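Local coordinates for protein nucleoside hydrolase, putative (Trypanosoma brucei, PDB 3FZ0) that belongs to the nucleoside hydrolase family of calcium-binding alpha/beta proteins and assembles from four copies of one chain, at residues S299-V304 and R333-N338; P160-M165 and C201-V206; T168-G173 and N207-V212; A189-L194 and Y303-L308. The protein carries 2 engineered substitutions. One frame throughout, in Å; residues are numbered along the deposited sequence.

Overall arrangement
Contacts 1 and 2 are strand pairings within one mixed sheet, in which 162-165, 203-206, 337-343 and 296-306 are consecutive neighbours. Contact 2 joins the first two of these strands and contact 1 the last two, their centres about 11 Å apart; Asn338 ND2 reaches Gln204 OE1 at 2.8 Å between them. Contact 4 packs helix 187-195 on strand 296-306, and Tyr303 and Val304 belong to contacts 1 and 4 alike. Contact 3 joins the loop beyond strand 162-165 to the helix that follows strand 203-206. The calcium ion lies about 6 Å from the side chain of Met165 in contact 2 and about 10 Å from that of Trp208 in contact 3.

Contact 1 (S299-V304 and R333-N338); sequences SFLTYV and RWRNCN
A classic beta bulge sets two residues, Asn336 and Cys337, against the single Thr302 in the antiparallel pairing of strands 296-306 and 337-343 within the mixed sheet of this nucleoside hydrolase. Beside the bulge, the Asn336 side chain acts as a substitute peptide group: its OD1 accepts from Val304 N at 3.0 Å on a lone pair, and its ND2 gives a proton to Val304 O at 3.1 Å, with Val304 O almost in the Asn336 amide plane. Asparagine suits the place because one flat amide both donates and accepts; chi1 of 66° sets CG between the backbone N and carbonyl carbon and swings the amide over to the other strand. ND2 also serves Leu194 O of helix 187-195. Next to it, Thr302 and Cys337 form a hydrogen-bonded pair, with Thr302 N to Cys337 O at 3.0 Å.

The Tyr303 ring takes the aliphatic chain of Arg333 on one face. Arg333 CG stands 3.7 Å from the ring centroid, a CH-pi contact, and ring and guanidinium planes lie within 1° of parallel; Arg333 NH1 is meanwhile salt-bridged to Asp320. Trp334 O meets the ring edge in its plane. Arg335, in the loop before the strand, reaches across with a chain extended as far as NE; NH1 binds Leu301 O and NE pairs with Glu325, bonds that help to fix the guanidinium. Val304 and Cys337 pack CB to CB. Asn338 ND2 bonds to Gln204 OE1 and weakly to Ser299 OG, while one water gives a proton to Asn338 OD1 at 2.6 Å and lies 2.7 Å from Ser299 OG.

Contact 2 (P160-M165 and C201-V206); sequences PGIVIM and CPVQLV
Strands 162-165 and 203-206 run parallel, their directions 22° apart and their axes 5.0 Å at closest approach, and are adjacent central strands of the mixed sheet of an alpha/beta fold, with helix 187-195 in the connection between them. Three backbone bonds join them: Gln204 N to Ile162 O, Ile164 N to Gln204 O, and Val206 N to Ile164 O, the last at 2.9 Å.

Branched aliphatic residues make up most of both faces, as suits buried strands. On one, Ile164 CD1 rests against Val203 CG1 and Leu205 CD1, both at 3.8 Å; its chi1 of 65° puts CG1 between the backbone N and carbonyl carbon, leaning toward the neighbouring strand. Ile162 and Val203 lie side by side and point the same way. On the other face Val163 CG1 meets Val206 CG2 at 3.7 Å, beneath helix 282-291.

Gln204 is the polar exception on this face. Its chain folds back at chi2 (-66°), laying CG against Pro160 CB at 3.6 Å, while NE2 bonds to Pro202 O at 2.8 Å from above the carbonyl plane. OE1 accepts from Asn338, which satisfies the buried amide at both ends. At the C-terminal end Met165, its unbranched chain bent at chi2 and chi3, brings CE to 3.4 Å from Val206 O.

Contact 3 (T168-G173 and N207-V212); sequences TSESKG and NWEVTV
This is a polar contact between a loop and the start of a helix: residues 168-173, which follow strand 162-165, are gripped by Glu209 in the first turn of helix 208-212, near the C-terminal ends of the parallel strands. The Glu209 carboxylate takes up backbone N-H groups of the loop. OE1 accepts from Ser169 N at 2.8 Å, met from well above the carboxylate plane, whereas OE2 accepts from Lys172 N at 3.1 Å, nearly along its C-O axis. Glu170 N adds a weak bond to OE2. Glutamate suits the place because its two oxygens can hold separate parts of an irregular loop, and the bend at chi2 (89°) turns the carboxylate into it. These N-H groups would be expected to stabilise its negative charge.

Asn207, the N-cap residue, joins both segments through OD1. Ser169 OG donates to OD1 at 3.1 Å from one face of the amide, and Val210 N donates the capping bond to OD1 from the opposite face at 3.2 Å; ND2 turns to Ile340 O. Serine's short side chain, with OG between the backbone N and carbonyl carbon (chi1 56°), brings the hydroxyl to OD1. Beside them Trp208 CD1 approaches Lys172 O at 3.3 Å, and Val212 CG2 lies over the indole face. Trp208 NE1 bonds to Tyr322 OH of the second subunit, while Lys172 makes a cation-pi contact with Trp321 of that subunit. The Trp208 side chain comes within about 3 Å of a bound BTB molecule, probably from the crystallisation liquor. The arrangement is that of an asparagine N-cap whose helix also binds a neighbouring loop through a first-turn glutamate.

Contact 4 (A189-L194 and Y303-L308); sequences AGVVVL and YVTVEL
Leu194 and Val306 meet with their side chains at about a right angle, where helix 187-195 packs on strand 296-306 in the layered alpha/beta fold. The helix segment runs nearly antiparallel to the strand, at 156°, with the axes 7.2 Å apart at closest approach. Leu194 is directed toward the strand; chi1 of -63° places CG anti to the carbonyl carbon, beside the backbone N, and CD1 comes down on Val306 CG2 at 3.8 Å and on Thr305 CA at 3.9 Å. The same methyl reaches Val304 CG1 at 4.0 Å, which makes leucine, long and branched at its end, well suited to spanning three successive strand residues.

One turn earlier Gly190, lacking a side chain, lets Val306 CG2 come within 4.1 Å of its carbonyl carbon; the helix can therefore sit close to the sheet here. Val191 approaches through one branch, CG2. Its side chain and that of Leu308 are set at a slant to each other, and Val75 of the third subunit packs against both. Val191 CG2 rests against both Leu308 CD2 at 3.5 Å and Val306 O at 3.4 Å.

Contact 1 (S299-V304 and R333-N338)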
# COMPACT_ATOMS: atom_id res chain seq x y z
N SER B 299 27.35 3.87 -15.64
CA SER B 299 26.16 4.32 -14.92
C SER B 299 24.99 4.61 -15.86
O SER B 299 25.12 4.60 -17.08
CB SER B 299 26.48 5.53 -14.03
OG SER B 299 26.89 6.63 -14.79
N PHE B 300 23.82 4.83 -15.26
CA PHE B 300 22.61 5.05 -16.02
C PHE B 300 21.78 6.17 -15.37
O PHE B 300 21.23 6.02 -14.27
CB PHE B 300 21.79 3.76 -16.17
CG PHE B 300 20.57 3.92 -17.04
CD1 PHE B 300 20.71 4.26 -18.40
CD2 PHE B 300 19.29 3.77 -16.51
CE1 PHE B 300 19.56 4.46 -19.23
CE2 PHE B 300 18.15 3.95 -17.33
CZ PHE B 300 18.28 4.29 -18.69
N LEU B 301 21.72 7.31 -16.06
CA LEU B 301 20.98 8.46 -15.58
C LEU B 301 19.51 8.35 -15.97
O LEU B 301 19.17 8.30 -17.16
CB LEU B 301 21.62 9.75 -16.12
CG LEU B 301 20.94 11.12 -15.85
CD1 LEU B 301 20.70 11.38 -14.36
CD2 LEU B 301 21.70 12.30 -16.49
N THR B 302 18.63 8.31 -14.98
CA THR B 302 17.19 8.20 -15.26
C THR B 302 16.38 8.68 -14.06
O THR B 302 16.96 9.27 -13.15
CB THR B 302 16.80 6.75 -15.62
OG1 THR B 302 15.40 6.70 -15.95
CG2 THR B 302 17.10 5.80 -14.45
N TYR B 303 15.07 8.40 -14.05
CA TYR B 303 14.21 8.68 -12.90
C TYR B 303 14.18 7.50 -11.93
O TYR B 303 13.90 6.36 -12.32
CB TYR B 303 12.78 9.00 -13.33
CG TYR B 303 11.85 9.24 -12.17
CD1 TYR B 303 11.87 10.47 -11.47
CD2 TYR B 303 10.93 8.26 -11.76
CE1 TYR B 303 11.02 10.71 -10.39
CE2 TYR B 303 10.07 8.48 -10.69
CZ TYR B 303 10.13 9.71 -10.01
OH TYR B 303 9.28 9.94 -8.95
N VAL B 304 14.45 7.80 -10.66
CA VAL B 304 14.44 6.85 -9.58
C VAL B 304 13.62 7.39 -8.41
O VAL B 304 13.62 8.60 -8.13
CB VAL B 304 15.90 6.56 -9.13
CG1 VAL B 304 15.97 5.67 -7.90
CG2 VAL B 304 16.66 5.94 -10.28
N ARG B 333 7.93 13.02 -14.31
CA ARG B 333 9.29 12.54 -14.02
C ARG B 333 10.33 13.39 -14.72
O ARG B 333 10.02 14.16 -15.64
CB ARG B 333 9.46 11.06 -14.42
CG ARG B 333 8.48 10.16 -13.72
CD ARG B 333 8.64 8.75 -14.17
NE ARG B 333 7.64 7.88 -13.58
CZ ARG B 333 7.37 6.67 -14.03
NH1 ARG B 333 8.06 6.18 -15.06
NH2 ARG B 333 6.41 5.94 -13.46
N TRP B 334 11.57 13.26 -14.26
CA TRP B 334 12.75 13.90 -14.86
C TRP B 334 13.93 13.03 -14.46
O TRP B 334 13.78 12.17 -13.59
CB TRP B 334 12.90 15.34 -14.38
CG TRP B 334 13.49 15.51 -13.02
CD1 TRP B 334 14.77 15.87 -12.74
CD2 TRP B 334 12.83 15.35 -11.75
NE1 TRP B 334 14.96 15.94 -11.38
CE2 TRP B 334 13.79 15.62 -10.75
CE3 TRP B 334 11.52 15.01 -11.36
CZ2 TRP B 334 13.49 15.57 -9.38
CZ3 TRP B 334 11.22 14.96 -9.98
CH2 TRP B 334 12.21 15.24 -9.02
N ARG B 335 15.08 13.20 -15.10
CA ARG B 335 16.26 12.38 -14.79
C ARG B 335 16.95 12.89 -13.52
O ARG B 335 17.87 13.73 -13.58
CB ARG B 335 17.23 12.33 -15.97
CG ARG B 335 16.74 11.50 -17.07
CD ARG B 335 17.67 11.40 -18.26
NE ARG B 335 16.88 11.01 -19.43
CZ ARG B 335 16.50 9.76 -19.71
NH1 ARG B 335 16.88 8.75 -18.92
NH2 ARG B 335 15.76 9.51 -20.80
N ASN B 336 16.51 12.37 -12.38
CA ASN B 336 16.93 12.87 -11.09
C ASN B 336 18.02 12.08 -10.42
O ASN B 336 18.50 12.49 -9.36
CB ASN B 336 15.74 12.95 -10.13
CG ASN B 336 15.18 11.57 -9.78
OD1 ASN B 336 15.37 10.61 -10.50
ND2 ASN B 336 14.45 11.49 -8.68
N CYS B 337 18.40 10.95 -11.00
CA CYS B 337 19.31 10.04 -10.31
C CYS B 337 20.26 9.29 -11.25
O CYS B 337 19.83 8.75 -12.27
CB CYS B 337 18.50 9.06 -9.49
SG CYS B 337 19.44 7.77 -8.66
N ASN B 338 21.54 9.28 -10.92
CA ASN B 338 22.55 8.53 -11.66
C ASN B 338 22.80 7.21 -10.95
O ASN B 338 23.37 7.18 -9.86
CB ASN B 338 23.83 9.33 -11.81
CG ASN B 338 24.78 8.76 -12.88
OD1 ASN B 338 24.34 8.20 -13.89
ND2 ASN B 338 26.09 8.92 -12.65
O HOH W 1 25.17 8.13 -16.32

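Contact 2 (P160-M165 and C201-V206)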
# COMPACT_ATOMS: atom_id res chain seq x y z
N PRO B 160 29.08 16.11 -8.41
CA PRO B 160 27.92 15.75 -7.61
C PRO B 160 27.98 16.31 -6.21
O PRO B 160 28.99 16.15 -5.53
CB PRO B 160 28.01 14.22 -7.53
CG PRO B 160 28.73 13.83 -8.77
CD PRO B 160 29.77 14.90 -8.90
N GLY B 161 26.90 16.97 -5.80
CA GLY B 161 26.73 17.46 -4.44
C GLY B 161 26.34 16.40 -3.42
O GLY B 161 26.60 16.54 -2.21
N ILE B 162 25.69 15.35 -3.88
CA ILE B 162 25.28 14.29 -2.95
C ILE B 162 25.54 12.90 -3.53
O ILE B 162 25.19 12.58 -4.66
CB ILE B 162 23.81 14.50 -2.38
CG1 ILE B 162 23.45 13.43 -1.34
CG2 ILE B 162 22.78 14.62 -3.51
CD1 ILE B 162 22.17 13.73 -0.54
N VAL B 163 26.22 12.10 -2.74
CA VAL B 163 26.43 10.69 -3.08
C VAL B 163 25.90 9.87 -1.93
O VAL B 163 26.21 10.15 -0.78
CB VAL B 163 27.90 10.41 -3.34
CG1 VAL B 163 28.06 9.03 -3.84
CG2 VAL B 163 28.45 11.40 -4.34
N ILE B 164 25.06 8.89 -2.23
CA ILE B 164 24.42 8.09 -1.16
C ILE B 164 24.70 6.59 -1.29
O ILE B 164 24.66 6.01 -2.40
CB ILE B 164 22.89 8.37 -1.09
CG1 ILE B 164 22.16 7.92 -2.37
CG2 ILE B 164 22.65 9.86 -0.79
CD1 ILE B 164 20.64 8.03 -2.29
N MET B 165 25.01 5.94 -0.18
CA MET B 165 25.05 4.46 -0.23
C MET B 165 23.65 3.98 0.15
O MET B 165 23.26 4.05 1.30
CB MET B 165 26.14 3.84 0.67
CG MET B 165 26.38 2.39 0.33
SD MET B 165 25.03 1.33 0.86
CE MET B 165 24.81 0.26 -0.56
N CYS B 201 23.53 18.63 -9.46
CA CYS B 201 23.75 17.40 -10.20
C CYS B 201 22.83 16.34 -9.65
O CYS B 201 22.57 16.31 -8.44
CB CYS B 201 25.18 16.86 -9.99
SG CYS B 201 26.38 17.38 -11.20
N PRO B 202 22.38 15.41 -10.51
CA PRO B 202 21.56 14.29 -10.02
C PRO B 202 22.24 13.58 -8.86
O PRO B 202 23.46 13.48 -8.84
CB PRO B 202 21.51 13.34 -11.22
CG PRO B 202 21.75 14.23 -12.41
CD PRO B 202 22.63 15.34 -11.97
N VAL B 203 21.43 13.11 -7.91
CA VAL B 203 21.88 12.24 -6.81
C VAL B 203 22.63 11.05 -7.43
O VAL B 203 22.14 10.47 -8.41
CB VAL B 203 20.65 11.70 -6.02
CG1 VAL B 203 21.07 10.74 -4.89
CG2 VAL B 203 19.75 12.84 -5.51
N GLN B 204 23.80 10.72 -6.91
CA GLN B 204 24.53 9.50 -7.31
C GLN B 204 24.15 8.34 -6.39
O GLN B 204 24.39 8.40 -5.17
CB GLN B 204 26.04 9.71 -7.27
CG GLN B 204 26.50 10.97 -8.00
CD GLN B 204 26.27 10.91 -9.48
OE1 GLN B 204 26.83 10.04 -10.16
NE2 GLN B 204 25.44 11.82 -10.01
N LEU B 205 23.56 7.31 -6.97
CA LEU B 205 23.06 6.18 -6.17
C LEU B 205 24.07 5.05 -6.15
O LEU B 205 24.16 4.24 -7.08
CB LEU B 205 21.69 5.70 -6.69
CG LEU B 205 20.93 4.64 -5.89
CD1 LEU B 205 20.10 5.16 -4.68
CD2 LEU B 205 20.03 3.80 -6.84
N VAL B 206 24.85 4.98 -5.08
CA VAL B 206 25.78 3.87 -4.92
C VAL B 206 25.03 2.72 -4.24
O VAL B 206 24.88 2.66 -3.00
CB VAL B 206 27.05 4.32 -4.22
CG1 VAL B 206 28.09 3.15 -4.15
CG2 VAL B 206 27.63 5.58 -4.96

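Contact 3 (T168-G173 and N207-V212)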
# COMPACT_ATOMS: atom_id res chain seq x y z
N THR B 168 19.03 -0.49 -4.46
CA THR B 168 19.50 -1.56 -5.33
C THR B 168 19.39 -1.10 -6.80
O THR B 168 18.71 -0.08 -7.10
CB THR B 168 18.63 -2.82 -5.16
OG1 THR B 168 17.38 -2.60 -5.84
CG2 THR B 168 18.38 -3.11 -3.68
N SER B 169 20.06 -1.82 -7.70
CA SER B 169 19.85 -1.60 -9.11
C SER B 169 19.11 -2.76 -9.75
O SER B 169 18.75 -2.70 -10.91
CB SER B 169 21.17 -1.34 -9.83
OG SER B 169 22.07 -2.38 -9.60
N GLU B 170 18.85 -3.81 -8.99
CA GLU B 170 18.32 -5.07 -9.54
C GLU B 170 17.33 -5.68 -8.56
O GLU B 170 16.95 -6.83 -8.70
CB GLU B 170 19.47 -6.08 -9.79
CG GLU B 170 20.47 -5.72 -10.90
CD GLU B 170 21.59 -6.74 -11.05
OE1 GLU B 170 21.34 -7.94 -10.80
OE2 GLU B 170 22.73 -6.36 -11.41
N SER B 171 16.95 -4.90 -7.57
CA SER B 171 16.18 -5.34 -6.41
C SER B 171 16.58 -6.70 -5.79
O SER B 171 15.72 -7.47 -5.37
CB SER B 171 14.67 -5.21 -6.66
OG SER B 171 14.26 -6.15 -7.64
N LYS B 172 17.89 -6.97 -5.74
CA LYS B 172 18.42 -7.94 -4.81
C LYS B 172 18.50 -7.32 -3.43
O LYS B 172 19.56 -6.86 -3.04
CB LYS B 172 19.81 -8.42 -5.22
CG LYS B 172 19.83 -9.17 -6.54
CD LYS B 172 21.13 -9.91 -6.77
CE LYS B 172 21.37 -10.09 -8.26
NZ LYS B 172 20.72 -11.32 -8.78
N GLY B 173 17.37 -7.31 -2.70
CA GLY B 173 17.29 -6.68 -1.39
C GLY B 173 18.02 -7.49 -0.34
O GLY B 173 18.01 -8.71 -0.41
N ASN B 207 24.53 1.82 -5.09
CA ASN B 207 23.59 0.79 -4.68
C ASN B 207 24.33 -0.48 -4.29
O ASN B 207 25.52 -0.64 -4.57
CB ASN B 207 22.59 0.48 -5.80
CG ASN B 207 23.27 0.26 -7.13
OD1 ASN B 207 23.73 -0.84 -7.44
ND2 ASN B 207 23.39 1.33 -7.90
N TRP B 208 23.58 -1.39 -3.68
CA TRP B 208 24.10 -2.66 -3.20
C TRP B 208 24.88 -3.47 -4.26
O TRP B 208 26.04 -3.86 -4.01
CB TRP B 208 22.95 -3.48 -2.60
CG TRP B 208 23.29 -4.91 -2.22
CD1 TRP B 208 22.74 -6.03 -2.77
CD2 TRP B 208 24.20 -5.35 -1.21
NE1 TRP B 208 23.24 -7.13 -2.17
CE2 TRP B 208 24.14 -6.76 -1.20
CE3 TRP B 208 25.07 -4.70 -0.33
CZ2 TRP B 208 24.95 -7.56 -0.34
CZ3 TRP B 208 25.86 -5.49 0.55
CH2 TRP B 208 25.80 -6.90 0.53
N GLU B 209 24.27 -3.71 -5.41
CA GLU B 209 24.86 -4.60 -6.43
C GLU B 209 26.16 -4.05 -6.99
O GLU B 209 27.10 -4.78 -7.19
CB GLU B 209 23.89 -4.93 -7.57
CG GLU B 209 22.63 -5.72 -7.12
CD GLU B 209 21.46 -4.82 -6.68
OE1 GLU B 209 21.71 -3.66 -6.30
OE2 GLU B 209 20.29 -5.27 -6.72
N VAL B 210 26.26 -2.75 -7.20
CA VAL B 210 27.52 -2.23 -7.67
C VAL B 210 28.61 -2.36 -6.60
O VAL B 210 29.78 -2.52 -6.95
CB VAL B 210 27.41 -0.79 -8.23
CG1 VAL B 210 27.30 0.25 -7.12
CG2 VAL B 210 28.58 -0.51 -9.12
N THR B 211 28.25 -2.33 -5.32
CA THR B 211 29.28 -2.53 -4.27
C THR B 211 29.65 -4.00 -4.14
O THR B 211 30.82 -4.32 -3.94
CB THR B 211 28.93 -1.87 -2.92
OG1 THR B 211 27.86 -2.58 -2.30
CG2 THR B 211 28.52 -0.37 -3.12
N VAL B 212 28.69 -4.90 -4.31
CA VAL B 212 29.00 -6.32 -4.33
C VAL B 212 30.01 -6.63 -5.46
O VAL B 212 30.89 -7.53 -5.32
CB VAL B 212 27.72 -7.17 -4.51
CG1 VAL B 212 28.07 -8.69 -4.76
CG2 VAL B 212 26.81 -7.00 -3.30

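Contact 4 (A189-L194 and Y303-L308)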
# COMPACT_ATOMS: atom_id res chain seq x y z
N ALA B 189 12.50 9.11 3.93
CA ALA B 189 13.68 9.97 3.77
C ALA B 189 14.25 9.90 2.36
O ALA B 189 14.67 10.92 1.82
CB ALA B 189 14.76 9.66 4.82
N GLY B 190 14.27 8.71 1.77
CA GLY B 190 14.77 8.50 0.42
C GLY B 190 13.94 9.20 -0.63
O GLY B 190 14.48 9.74 -1.61
N VAL B 191 12.63 9.20 -0.45
CA VAL B 191 11.74 9.95 -1.33
C VAL B 191 12.06 11.45 -1.27
O VAL B 191 12.11 12.10 -2.31
CB VAL B 191 10.27 9.70 -0.99
CG1 VAL B 191 9.38 10.72 -1.69
CG2 VAL B 191 9.89 8.31 -1.40
N VAL B 192 12.27 11.98 -0.07
CA VAL B 192 12.56 13.39 0.12
C VAL B 192 13.85 13.74 -0.63
O VAL B 192 13.91 14.75 -1.36
CB VAL B 192 12.64 13.76 1.63
CG1 VAL B 192 13.24 15.16 1.83
CG2 VAL B 192 11.26 13.66 2.28
N VAL B 193 14.87 12.90 -0.49
CA VAL B 193 16.16 13.14 -1.12
C VAL B 193 16.07 13.12 -2.65
O VAL B 193 16.51 14.06 -3.30
CB VAL B 193 17.26 12.20 -0.59
CG1 VAL B 193 18.46 12.22 -1.49
CG2 VAL B 193 17.67 12.64 0.86
N LEU B 194 15.45 12.08 -3.21
CA LEU B 194 15.31 11.90 -4.66
C LEU B 194 14.29 12.84 -5.33
O LEU B 194 14.45 13.17 -6.49
CB LEU B 194 15.03 10.44 -5.01
CG LEU B 194 16.09 9.37 -4.69
CD1 LEU B 194 15.49 7.95 -4.69
CD2 LEU B 194 17.28 9.39 -5.63
N TYR B 303 15.07 8.40 -14.05
CA TYR B 303 14.21 8.68 -12.90
C TYR B 303 14.18 7.50 -11.93
O TYR B 303 13.90 6.36 -12.32
CB TYR B 303 12.78 9.00 -13.33
CG TYR B 303 11.85 9.24 -12.17
CD1 TYR B 303 11.87 10.47 -11.47
CD2 TYR B 303 10.93 8.26 -11.76
CE1 TYR B 303 11.02 10.71 -10.39
CE2 TYR B 303 10.07 8.48 -10.69
CZ TYR B 303 10.13 9.71 -10.01
OH TYR B 303 9.28 9.94 -8.95
N VAL B 304 14.45 7.80 -10.66
CA VAL B 304 14.44 6.85 -9.58
C VAL B 304 13.62 7.39 -8.41
O VAL B 304 13.62 8.60 -8.13
CB VAL B 304 15.90 6.56 -9.13
CG1 VAL B 304 15.97 5.67 -7.90
CG2 VAL B 304 16.66 5.94 -10.28
N THR B 305 12.87 6.49 -7.77
CA THR B 305 12.21 6.81 -6.51
C THR B 305 12.21 5.61 -5.55
O THR B 305 12.66 4.55 -5.91
CB THR B 305 10.80 7.40 -6.73
OG1 THR B 305 10.40 8.07 -5.54
CG2 THR B 305 9.78 6.36 -7.08
N VAL B 306 11.73 5.80 -4.33
CA VAL B 306 11.60 4.69 -3.36
C VAL B 306 10.11 4.37 -3.08
O VAL B 306 9.31 5.27 -2.84
CB VAL B 306 12.33 5.05 -2.05
CG1 VAL B 306 12.30 3.87 -1.07
CG2 VAL B 306 13.78 5.52 -2.33
N GLU B 307 9.74 3.10 -3.16
CA GLU B 307 8.38 2.62 -2.77
C GLU B 307 8.13 2.85 -1.28
O GLU B 307 8.95 2.46 -0.44
CB GLU B 307 8.26 1.13 -3.06
CG GLU B 307 6.91 0.50 -2.63
CD GLU B 307 5.69 1.13 -3.33
OE1 GLU B 307 5.63 1.13 -4.57
OE2 GLU B 307 4.77 1.62 -2.65
N LEU B 308 6.99 3.45 -0.96
CA LEU B 308 6.63 3.66 0.43
C LEU B 308 5.54 2.72 0.94
O LEU B 308 5.41 2.54 2.16
CB LEU B 308 6.15 5.09 0.64
CG LEU B 308 7.08 6.25 0.27
CD1 LEU B 308 6.36 7.62 0.48
CD2 LEU B 308 8.44 6.17 1.01